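Local coordinates for putative large adhesion protein (Lap) involved in biofilm formation (Marinobacter hydrocarbonoclasticus ATCC 49840, PDB 6M8M), which binds sugars such as glucose through a calcium-containing PA14 domain and is thought to help the bacterium adhere and form biofilms, at residues R132-D137 / A185-I190; A114-T119 / I177-Q182; A126-F131 / E164-G169. One frame throughout, in Å; residues are numbered along the deposited sequence.

How the interactions relate
Six segments come in the order 114-119, 126-131, 132-137, 164-169, 177-182 and 185-190. Going from the N terminus, the first loop to close is that of interaction 3, which joins 126-131 to 164-169 and lies nested inside the longer loop closed by interaction 2 when 177-182 meets 114-119. Interaction 1 crosses both, because 132-137 sits within those loops and its partner, 185-190, lies beyond them. Interactions 1 and 3 share strand 128-136 in one sheet of the domain, while interaction 2 belongs to the other. Interactions 1 and 2 converge on one calcium and the glucose, and Tyr179 also connects them; interaction 3 lies at the far end.

Interaction 1 of 3, residues R132-D137 / A185-I190; sequences RVRADD and AAQLRI. With CA (calcium ion), chain E; BGC (beta-D-glucopyranose), chain B.
Asp136 and Ala185 meet at one calcium ion, at the end of an antiparallel strand pair in the PA14 fold. The peptide between Asp136 and Asp137 is cis, as in sugar-binding PA14 relatives among yeast adhesins, and it brings both carboxylates to the metal. Asp136 OD1 and the carbonyl Ala185 O can lie 3.0 Å apart because both are ligands of the ion. Asp136 CG is anti to its own N (chi1 169°), which carries the carboxylate toward Ala185 and the ion and puts OD2 2.6 Å from glucose O2. Asp137 takes the other hydroxyl, with OD1 near glucose O1 and OD2 on the calcium and accepting from Gln182 N. Both hydroxyls coordinate the calcium at 2.5 Å, and Asp181 and Gly183 complete the protein ligands.

Packing is tight along the face of Val133, Ala135, Leu188 and Ile190. Leu188 CD1 reaches across to Val133 CG1 at 3.9 Å and lies over the small Ala135 CB, a methyl that lets the leucine branch settle against the strand. Branched aliphatic chains fit here because Tyr139 and Ile141 of the facing sheet press on Val133. Two pairs of backbone bonds lace the strands, including Arg189 N to Arg134 O at 2.8 Å.

The opposite face is looser where Arg134 and Arg189, partly open to solvent, run side by side with guanidinium planes 16° apart. Their like charges turn to other partners: Arg134 NH1 to Thr159 and Arg189 NE to Asp79. The buried Gln187 extends alongside, its amide nearly perpendicular (84°) to the Arg134 guanidinium and its NE2 3.3 Å above the plane of the Arg189 guanidinium, displaced toward the rim. At the sugar end, Ala185 N donates to glucose O2 at 2.9 Å.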
loop_
_atom_site.group_PDB
_atom_site.type_symbol
_atom_site.label_atom_id
_atom_site.label_comp_id
_atom_site.label_asym_id
_atom_site.label_seq_id
_atom_site.Cartn_x
_atom_site.Cartn_y
_atom_site.Cartn_z
ATOM N N ARG A 132 0.279 -12.086 1.377
ATOM C CA ARG A 132 -0.561 -12.380 0.220
ATOM C C ARG A 132 -1.349 -11.113 -0.071
ATOM O O ARG A 132 -1.884 -10.494 0.850
ATOM C CB ARG A 132 -1.476 -13.578 0.455
ATOM C CG ARG A 132 -2.305 -13.920 -0.773
ATOM C CD ARG A 132 -3.010 -15.245 -0.603
ATOM N NE ARG A 132 -4.060 -15.149 0.384
ATOM C CZ ARG A 132 -4.878 -16.145 0.709
ATOM N NH1 ARG A 132 -4.751 -17.327 0.114
ATOM N NH2 ARG A 132 -5.816 -15.956 1.621
ATOM N N VAL A 133 -1.406 -10.719 -1.340
ATOM C CA VAL A 133 -1.944 -9.415 -1.723
ATOM C C VAL A 133 -2.955 -9.594 -2.839
ATOM O O VAL A 133 -2.661 -10.256 -3.837
ATOM C CB VAL A 133 -0.831 -8.451 -2.183
ATOM C CG1 VAL A 133 -1.422 -7.092 -2.561
ATOM C CG2 VAL A 133 0.251 -8.310 -1.111
ATOM N N ARG A 134 -4.121 -8.986 -2.685
ATOM C CA ARG A 134 -5.076 -8.851 -3.770
ATOM C C ARG A 134 -5.116 -7.369 -4.137
ATOM O O ARG A 134 -5.381 -6.521 -3.272
ATOM C CB ARG A 134 -6.466 -9.330 -3.375
ATOM C CG ARG A 134 -7.464 -9.212 -4.533
ATOM C CD ARG A 134 -8.764 -9.918 -4.208
ATOM N NE ARG A 134 -9.726 -9.877 -5.305
ATOM C CZ ARG A 134 -9.710 -10.693 -6.345
ATOM N NH1 ARG A 134 -8.779 -11.617 -6.472
ATOM N NH2 ARG A 134 -10.645 -10.567 -7.277
ATOM N N ALA A 135 -4.830 -7.042 -5.392
ATOM C CA ALA A 135 -4.749 -5.641 -5.776
ATOM C C ALA A 135 -5.136 -5.431 -7.231
ATOM O O ALA A 135 -4.995 -6.322 -8.080
ATOM C CB ALA A 135 -3.321 -5.104 -5.551
ATOM N N ASP A 136 -5.595 -4.207 -7.494
ATOM C CA ASP A 136 -5.748 -3.602 -8.823
ATOM C C ASP A 136 -5.330 -2.164 -8.542
ATOM O O ASP A 136 -6.037 -1.485 -7.799
ATOM C CB ASP A 136 -7.208 -3.697 -9.262
ATOM C CG ASP A 136 -7.524 -2.873 -10.494
ATOM O OD1 ASP A 136 -6.758 -1.950 -10.831
ATOM O OD2 ASP A 136 -8.592 -3.144 -11.100
ATOM N N ASP A 137 -4.183 -1.680 -9.027
ATOM C CA ASP A 137 -3.292 -2.283 -9.995
ATOM C C ASP A 137 -2.094 -2.939 -9.327
ATOM O O ASP A 137 -2.227 -4.052 -8.818
ATOM C CB ASP A 137 -2.883 -1.215 -11.019
ATOM C CG ASP A 137 -4.006 -0.929 -11.990
ATOM O OD1 ASP A 137 -4.184 -1.742 -12.931
ATOM O OD2 ASP A 137 -4.760 0.060 -11.769
ATOM N N ALA A 185 -11.035 0.418 -11.836
ATOM C CA ALA A 185 -11.275 -0.110 -10.499
ATOM C C ALA A 185 -9.986 -0.035 -9.686
ATOM O O ALA A 185 -8.886 0.041 -10.236
ATOM C CB ALA A 185 -11.791 -1.544 -10.567
ATOM N N ALA A 186 -10.127 -0.079 -8.366
ATOM C CA ALA A 186 -8.969 0.003 -7.487
ATOM C C ALA A 186 -9.261 -0.799 -6.231
ATOM O O ALA A 186 -10.314 -0.614 -5.601
ATOM C CB ALA A 186 -8.671 1.457 -7.111
ATOM N N GLN A 187 -8.313 -1.650 -5.845
ATOM C CA GLN A 187 -8.455 -2.483 -4.660
ATOM C C GLN A 187 -7.077 -2.775 -4.103
ATOM O O GLN A 187 -6.132 -2.964 -4.875
ATOM C CB GLN A 187 -9.164 -3.800 -4.999
ATOM C CG GLN A 187 -9.368 -4.699 -3.785
ATOM C CD GLN A 187 -10.239 -5.897 -4.074
ATOM O OE1 GLN A 187 -10.492 -6.230 -5.235
ATOM N NE2 GLN A 187 -10.698 -6.562 -3.023
ATOM N N LEU A 188 -6.969 -2.840 -2.779
ATOM C CA LEU A 188 -5.734 -3.271 -2.131
ATOM C C LEU A 188 -6.099 -3.997 -0.843
ATOM O O LEU A 188 -6.583 -3.374 0.107
ATOM C CB LEU A 188 -4.802 -2.107 -1.828
ATOM C CG LEU A 188 -3.510 -2.472 -1.097
ATOM C CD1 LEU A 188 -2.630 -3.384 -1.937
ATOM C CD2 LEU A 188 -2.757 -1.209 -0.707
ATOM N N ARG A 189 -5.822 -5.296 -0.782
ATOM C CA ARG A 189 -6.022 -6.086 0.427
ATOM C C ARG A 189 -4.738 -6.851 0.700
ATOM O O ARG A 189 -4.308 -7.664 -0.127
ATOM C CB ARG A 189 -7.188 -7.060 0.260
ATOM C CG ARG A 189 -7.464 -7.872 1.513
ATOM C CD ARG A 189 -8.510 -8.943 1.277
ATOM N NE ARG A 189 -9.791 -8.365 0.889
ATOM C CZ ARG A 189 -10.613 -8.889 -0.012
ATOM N NH1 ARG A 189 -10.290 -10.004 -0.662
ATOM N NH2 ARG A 189 -11.754 -8.280 -0.294
ATOM N N ILE A 190 -4.121 -6.594 1.846
ATOM C CA ILE A 190 -2.873 -7.232 2.230
ATOM C C ILE A 190 -3.135 -8.129 3.430
ATOM O O ILE A 190 -3.708 -7.685 4.435
ATOM C CB ILE A 190 -1.783 -6.194 2.548
ATOM C CG1 ILE A 190 -1.569 -5.290 1.338
ATOM C CG2 ILE A 190 -0.495 -6.879 2.966
ATOM C CD1 ILE A 190 -0.528 -4.218 1.514
HETATM CA CA CA E . -7.190 0.110 -11.810
HETATM C C2 BGC B . -8.663 -1.782 -14.213
HETATM C C3 BGC B . -9.476 -2.971 -14.608
HETATM C C4 BGC B . -9.027 -3.514 -15.942
HETATM C C5 BGC B . -7.534 -3.813 -15.910
HETATM C C6 BGC B . -6.986 -4.317 -17.207
HETATM C C1 BGC B . -7.187 -2.137 -14.217
HETATM O O1 BGC B . -6.440 -1.041 -13.916
HETATM O O2 BGC B . -8.967 -1.294 -12.899
HETATM O O3 BGC B . -10.877 -2.621 -14.657
HETATM O O4 BGC B . -9.696 -4.745 -16.214
HETATM O O5 BGC B . -6.794 -2.600 -15.557
HETATM O O6 BGC B . -7.212 -3.409 -18.255
#

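Interaction 2 of 3, residues A114-T119 / I177-Q182; sequences AIVKLT and IVYWDQ. With CA (calcium ion), chain D; CA (calcium ion), chain E; BGC (beta-D-glucopyranose), chain B.
Tyr179 O is gripped twice by the neighbouring strand: Val116 N donates to it at 2.9 Å, and Ile115 CA adds a CH...O contact at 3.3 Å. The return bond, Tyr179 N to Val116 O, is bent at the hydrogen (133°), whereas the flanking pairs Ala114-Asp181 and Leu118-Ile177 bond more straightly. This ladder is central to one sheet of the PA14 beta-sandwich. Its inner face carries Val116, Leu118, Ile177 and Tyr179, apolar or aromatic groups suited to a buried layer; Ile177 packs on Ile190, and Tyr179 on Ala186 and Leu188. Val116 CB meets the edge of the Tyr179 ring at CD2, 3.9 Å away, and the phenol OH is hydrogen-bonded to Asp136 O. On the other face Ile115 CG1 lies against Trp180 CB at 4.1 Å, under helix 57-66. The indole swings away from 114-119, its NE1 bonded to Asn154. Where the strand ends, polar residues take over. Asp181 OD1 binds the sugar-site calcium at 2.3 Å, and its OD2 accepts from Leu87 N. Gln182 serves two sites: its carbonyl O holds a second calcium at 2.3 Å, while side-chain NE2 donates to glucose O1 at 2.9 Å.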
loop_
_atom_site.group_PDB
_atom_site.type_symbol
_atom_site.label_atom_id
_atom_site.label_comp_id
_atom_site.label_asym_id
_atom_site.label_seq_id
_atom_site.Cartn_x
_atom_site.Cartn_y
_atom_site.Cartn_z
ATOM N N ALA A 114 -3.528 7.284 -9.136
ATOM C CA ALA A 114 -3.307 7.518 -7.715
ATOM C C ALA A 114 -2.289 6.531 -7.177
ATOM O O ALA A 114 -2.197 5.395 -7.637
ATOM C CB ALA A 114 -4.614 7.391 -6.942
ATOM N N ILE A 115 -1.549 6.974 -6.163
ATOM C CA ILE A 115 -0.502 6.184 -5.529
ATOM C C ILE A 115 -0.728 6.220 -4.027
ATOM O O ILE A 115 -1.031 7.284 -3.464
ATOM C CB ILE A 115 0.888 6.765 -5.859
ATOM C CG1 ILE A 115 1.186 6.654 -7.358
ATOM C CG2 ILE A 115 1.981 6.089 -5.059
ATOM C CD1 ILE A 115 2.284 7.570 -7.838
ATOM N N VAL A 116 -0.542 5.070 -3.371
ATOM C CA VAL A 116 -0.564 4.988 -1.913
ATOM C C VAL A 116 0.757 4.398 -1.452
ATOM O O VAL A 116 1.241 3.411 -2.024
ATOM C CB VAL A 116 -1.734 4.115 -1.421
ATOM C CG1 VAL A 116 -1.683 3.942 0.093
ATOM C CG2 VAL A 116 -3.051 4.698 -1.865
ATOM N N LYS A 117 1.335 4.987 -0.411
ATOM C CA LYS A 117 2.503 4.442 0.260
ATOM C C LYS A 117 2.168 4.221 1.718
ATOM O O LYS A 117 1.534 5.069 2.351
ATOM C CB LYS A 117 3.669 5.397 0.116
ATOM C CG LYS A 117 4.921 4.960 0.828
ATOM C CD LYS A 117 6.065 5.889 0.455
ATOM C CE LYS A 117 7.306 5.627 1.268
ATOM N NZ LYS A 117 8.382 6.572 0.840
ATOM N N LEU A 118 2.576 3.082 2.236
ATOM C CA LEU A 118 2.380 2.727 3.633
ATOM C C LEU A 118 3.718 2.338 4.221
ATOM O O LEU A 118 4.435 1.527 3.635
ATOM C CB LEU A 118 1.402 1.552 3.748
ATOM C CG LEU A 118 -0.043 1.878 3.362
ATOM C CD1 LEU A 118 -0.786 0.636 2.915
ATOM C CD2 LEU A 118 -0.770 2.513 4.539
ATOM N N THR A 119 4.048 2.885 5.385
ATOM C CA THR A 119 5.321 2.588 6.021
ATOM C C THR A 119 5.142 2.366 7.518
ATOM O O THR A 119 4.239 2.910 8.155
ATOM C CB THR A 119 6.370 3.680 5.808
ATOM O OG1 THR A 119 5.831 4.932 6.221
ATOM C CG2 THR A 119 6.788 3.769 4.365
ATOM N N ILE A 177 5.401 -0.231 1.648
ATOM C CA ILE A 177 4.471 -0.684 0.622
ATOM C C ILE A 177 4.201 0.479 -0.304
ATOM O O ILE A 177 3.873 1.578 0.166
ATOM C CB ILE A 177 3.154 -1.156 1.256
ATOM C CG1 ILE A 177 3.419 -2.320 2.212
ATOM C CG2 ILE A 177 2.127 -1.518 0.195
ATOM C CD1 ILE A 177 2.378 -2.474 3.270
ATOM N N VAL A 178 4.309 0.244 -1.604
ATOM C CA VAL A 178 3.802 1.196 -2.587
ATOM C C VAL A 178 2.760 0.471 -3.428
ATOM O O VAL A 178 2.879 -0.733 -3.688
ATOM C CB VAL A 178 4.894 1.847 -3.455
ATOM C CG1 VAL A 178 5.900 2.597 -2.587
ATOM C CG2 VAL A 178 5.569 0.830 -4.333
ATOM N N TYR A 179 1.746 1.208 -3.853
ATOM C CA TYR A 179 0.579 0.674 -4.546
ATOM C C TYR A 179 0.096 1.766 -5.486
ATOM O O TYR A 179 0.214 2.957 -5.164
ATOM C CB TYR A 179 -0.544 0.271 -3.534
ATOM C CG TYR A 179 -1.906 0.286 -4.164
ATOM C CD1 TYR A 179 -2.378 -0.792 -4.891
ATOM C CD2 TYR A 179 -2.686 1.427 -4.109
ATOM C CE1 TYR A 179 -3.606 -0.745 -5.531
ATOM C CE2 TYR A 179 -3.901 1.493 -4.746
ATOM C CZ TYR A 179 -4.353 0.413 -5.467
ATOM O OH TYR A 179 -5.546 0.540 -6.113
ATOM N N TRP A 180 -0.470 1.380 -6.630
ATOM C CA TRP A 180 -1.080 2.382 -7.496
ATOM C C TRP A 180 -2.324 1.872 -8.189
ATOM O O TRP A 180 -2.534 0.664 -8.371
ATOM C CB TRP A 180 -0.091 2.900 -8.538
ATOM C CG TRP A 180 0.251 1.941 -9.638
ATOM C CD1 TRP A 180 -0.348 1.845 -10.846
ATOM C CD2 TRP A 180 1.303 0.973 -9.635
ATOM N NE1 TRP A 180 0.253 0.873 -11.601
ATOM C CE2 TRP A 180 1.274 0.323 -10.881
ATOM C CE3 TRP A 180 2.267 0.587 -8.692
ATOM C CZ2 TRP A 180 2.183 -0.679 -11.228
ATOM C CZ3 TRP A 180 3.171 -0.406 -9.037
ATOM C CH2 TRP A 180 3.120 -1.028 -10.294
ATOM N N ASP A 181 -3.135 2.851 -8.586
ATOM C CA ASP A 181 -4.230 2.668 -9.520
ATOM C C ASP A 181 -3.932 3.479 -10.775
ATOM O O ASP A 181 -3.752 4.702 -10.701
ATOM C CB ASP A 181 -5.563 3.131 -8.922
ATOM C CG ASP A 181 -6.681 3.049 -9.933
ATOM O OD1 ASP A 181 -6.682 2.065 -10.691
ATOM O OD2 ASP A 181 -7.527 3.971 -9.988
ATOM N N GLN A 182 -3.874 2.803 -11.923
ATOM C CA GLN A 182 -3.744 3.472 -13.213
ATOM C C GLN A 182 -5.063 4.049 -13.698
ATOM O O GLN A 182 -5.068 4.843 -14.651
ATOM C CB GLN A 182 -3.211 2.496 -14.273
ATOM C CG GLN A 182 -4.138 1.351 -14.650
ATOM C CD GLN A 182 -4.820 1.484 -16.002
ATOM O OE1 GLN A 182 -4.369 2.185 -16.921
ATOM N NE2 GLN A 182 -5.920 0.774 -16.140
HETATM CA CA CA D . -3.826 6.270 -16.030
HETATM CA CA CA E . -7.190 0.110 -11.810
HETATM C C2 BGC B . -8.663 -1.782 -14.213
HETATM C C3 BGC B . -9.476 -2.971 -14.608
HETATM C C4 BGC B . -9.027 -3.514 -15.942
HETATM C C5 BGC B . -7.534 -3.813 -15.910
HETATM C C6 BGC B . -6.986 -4.317 -17.207
HETATM C C1 BGC B . -7.187 -2.137 -14.217
HETATM O O1 BGC B . -6.440 -1.041 -13.916
HETATM O O2 BGC B . -8.967 -1.294 -12.899
HETATM O O3 BGC B . -10.877 -2.621 -14.657
HETATM O O4 BGC B . -9.696 -4.745 -16.214
HETATM O O5 BGC B . -6.794 -2.600 -15.557
HETATM O O6 BGC B . -7.212 -3.409 -18.255
HETATM O O HOH W 1 -4.833 4.731 -17.669
#

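Interaction 3 of 3, residues A126-F131 / E164-G169; sequences AGTYQF and EFTLTG
The Phe165 ring has Tyr129 CB over one face, a CH-pi contact 4.1 Å from the ring centroid, while Leu167 CD2 lies at its edge in the ring plane. The Phe131 ring lies nearly parallel to it (15°) but slid so far that the two barely overlap, with Phe131 CE2 and Phe165 CZ touching at 3.7 Å. Phe165 reaches this place because its CG sits between its own N and carbonyl carbon (chi1 60°), which folds the ring across the backbone of Tyr129. Leu167 CD1 fills in against Tyr129 CE2 at 3.8 Å. Large flat groups suit this side, since residues such as Val143 and Val148 of the facing sheet pack on Phe165 and Phe131. The Tyr129 hydroxyl instead bonds to Gln125 O.

The other side is polar. Thr128 OG1 and Thr166 OG1 share a hydrogen bond of 2.8 Å, small hydroxylated chains that serve a partly wetted surface and still favour a strand. A water links Gln130 OE1 to Glu164 OE1, and Gln130 also bonds to Arg193 and Gly162, which steadies its amide. In the backbone, Tyr129 and Phe165 exchange two bonds, and Leu167 N donates to Gly127 O at 3.1 Å; a second water joins Gly127 N to Leu167 O where the strand pairing runs out. An apolar inner face and a polar outer face are in keeping with an edge of a beta-sandwich layer, here at the end of the PA14 domain remote from the sugar.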
loop_
_atom_site.group_PDB
_atom_site.type_symbol
_atom_site.label_atom_id
_atom_site.label_comp_id
_atom_site.label_asym_id
_atom_site.label_seq_id
_atom_site.Cartn_x
_atom_site.Cartn_y
_atom_site.Cartn_z
ATOM N N ALA A 126 11.015 -12.726 16.233
ATOM C CA ALA A 126 11.806 -13.490 15.273
ATOM C C ALA A 126 10.948 -14.565 14.618
ATOM O O ALA A 126 10.203 -15.273 15.289
ATOM C CB ALA A 126 12.999 -14.140 15.982
ATOM N N GLY A 127 11.052 -14.688 13.306
ATOM C CA GLY A 127 10.248 -15.670 12.609
ATOM C C GLY A 127 10.312 -15.505 11.113
ATOM O O GLY A 127 11.030 -14.659 10.581
ATOM N N THR A 128 9.545 -16.368 10.461
ATOM C CA THR A 128 9.427 -16.457 9.013
ATOM C C THR A 128 7.974 -16.177 8.670
ATOM O O THR A 128 7.072 -16.805 9.229
ATOM C CB THR A 128 9.845 -17.842 8.524
ATOM O OG1 THR A 128 11.176 -18.109 8.997
ATOM C CG2 THR A 128 9.760 -17.931 7.019
ATOM N N TYR A 129 7.760 -15.197 7.805
ATOM C CA TYR A 129 6.445 -14.647 7.524
ATOM C C TYR A 129 6.240 -14.555 6.019
ATOM O O TYR A 129 7.157 -14.764 5.227
ATOM C CB TYR A 129 6.302 -13.264 8.183
ATOM C CG TYR A 129 6.502 -13.303 9.687
ATOM C CD1 TYR A 129 5.448 -13.599 10.532
ATOM C CD2 TYR A 129 7.748 -13.062 10.252
ATOM C CE1 TYR A 129 5.629 -13.654 11.903
ATOM C CE2 TYR A 129 7.930 -13.117 11.627
ATOM C CZ TYR A 129 6.872 -13.421 12.443
ATOM O OH TYR A 129 7.022 -13.472 13.829
ATOM N N GLN A 130 5.022 -14.207 5.614
ATOM C CA GLN A 130 4.670 -14.196 4.202
ATOM C C GLN A 130 3.425 -13.352 4.001
ATOM O O GLN A 130 2.438 -13.512 4.721
ATOM C CB GLN A 130 4.413 -15.626 3.731
ATOM C CG GLN A 130 4.091 -15.779 2.269
ATOM C CD GLN A 130 3.881 -17.233 1.909
ATOM O OE1 GLN A 130 3.266 -17.976 2.663
ATOM N NE2 GLN A 130 4.407 -17.653 0.773
ATOM N N PHE A 131 3.469 -12.481 2.994
ATOM C CA PHE A 131 2.319 -11.692 2.594
ATOM C C PHE A 131 1.574 -12.365 1.444
ATOM O O PHE A 131 2.160 -13.060 0.612
ATOM C CB PHE A 131 2.757 -10.308 2.117
ATOM C CG PHE A 131 3.235 -9.387 3.201
ATOM C CD1 PHE A 131 2.334 -8.677 3.963
ATOM C CD2 PHE A 131 4.589 -9.189 3.414
ATOM C CE1 PHE A 131 2.785 -7.799 4.947
ATOM C CE2 PHE A 131 5.035 -8.314 4.390
ATOM C CZ PHE A 131 4.133 -7.615 5.151
ATOM N N GLU A 164 8.259 -16.135 1.265
ATOM C CA GLU A 164 8.579 -16.224 2.679
ATOM C C GLU A 164 9.805 -15.372 2.962
ATOM O O GLU A 164 10.728 -15.296 2.142
ATOM C CB GLU A 164 8.810 -17.677 3.086
ATOM C CG GLU A 164 7.546 -18.524 2.998
ATOM C CD GLU A 164 7.753 -19.985 3.347
ATOM O OE1 GLU A 164 6.779 -20.648 3.745
ATOM O OE2 GLU A 164 8.883 -20.478 3.206
ATOM N N PHE A 165 9.800 -14.696 4.103
ATOM C CA PHE A 165 10.942 -13.900 4.521
ATOM C C PHE A 165 11.177 -14.154 6.000
ATOM O O PHE A 165 10.228 -14.325 6.766
ATOM C CB PHE A 165 10.759 -12.401 4.218
ATOM C CG PHE A 165 9.583 -11.764 4.893
ATOM C CD1 PHE A 165 8.322 -11.821 4.321
ATOM C CD2 PHE A 165 9.736 -11.056 6.072
ATOM C CE1 PHE A 165 7.246 -11.224 4.928
ATOM C CE2 PHE A 165 8.643 -10.450 6.678
ATOM C CZ PHE A 165 7.406 -10.532 6.102
ATOM N N THR A 166 12.439 -14.169 6.390
ATOM C CA THR A 166 12.821 -14.336 7.791
ATOM C C THR A 166 13.415 -13.030 8.270
ATOM O O THR A 166 14.283 -12.453 7.614
ATOM C CB THR A 166 13.801 -15.500 7.930
ATOM O OG1 THR A 166 13.129 -16.700 7.511
ATOM C CG2 THR A 166 14.279 -15.657 9.352
ATOM N N LEU A 167 12.927 -12.541 9.393
ATOM C CA LEU A 167 13.433 -11.273 9.906
ATOM C C LEU A 167 14.924 -11.401 10.185
ATOM O O LEU A 167 15.393 -12.425 10.676
ATOM C CB LEU A 167 12.670 -10.874 11.158
ATOM C CG LEU A 167 11.157 -10.735 10.983
ATOM C CD1 LEU A 167 10.493 -10.399 12.318
ATOM C CD2 LEU A 167 10.801 -9.692 9.950
ATOM N N THR A 168 15.668 -10.358 9.832
ATOM C CA THR A 168 17.127 -10.379 9.874
ATOM C C THR A 168 17.638 -9.136 10.586
ATOM O O THR A 168 17.136 -8.031 10.361
ATOM C CB THR A 168 17.686 -10.455 8.437
ATOM O OG1 THR A 168 17.203 -11.647 7.795
ATOM C CG2 THR A 168 19.201 -10.485 8.437
ATOM N N GLY A 169 18.643 -9.328 11.448
ATOM C CA GLY A 169 19.100 -8.267 12.325
ATOM C C GLY A 169 18.163 -8.072 13.503
ATOM O O GLY A 169 17.160 -8.767 13.669
HETATM O O HOH W 2 13.870 -13.814 12.552
HETATM O O HOH W 3 4.455 -19.534 4.660
#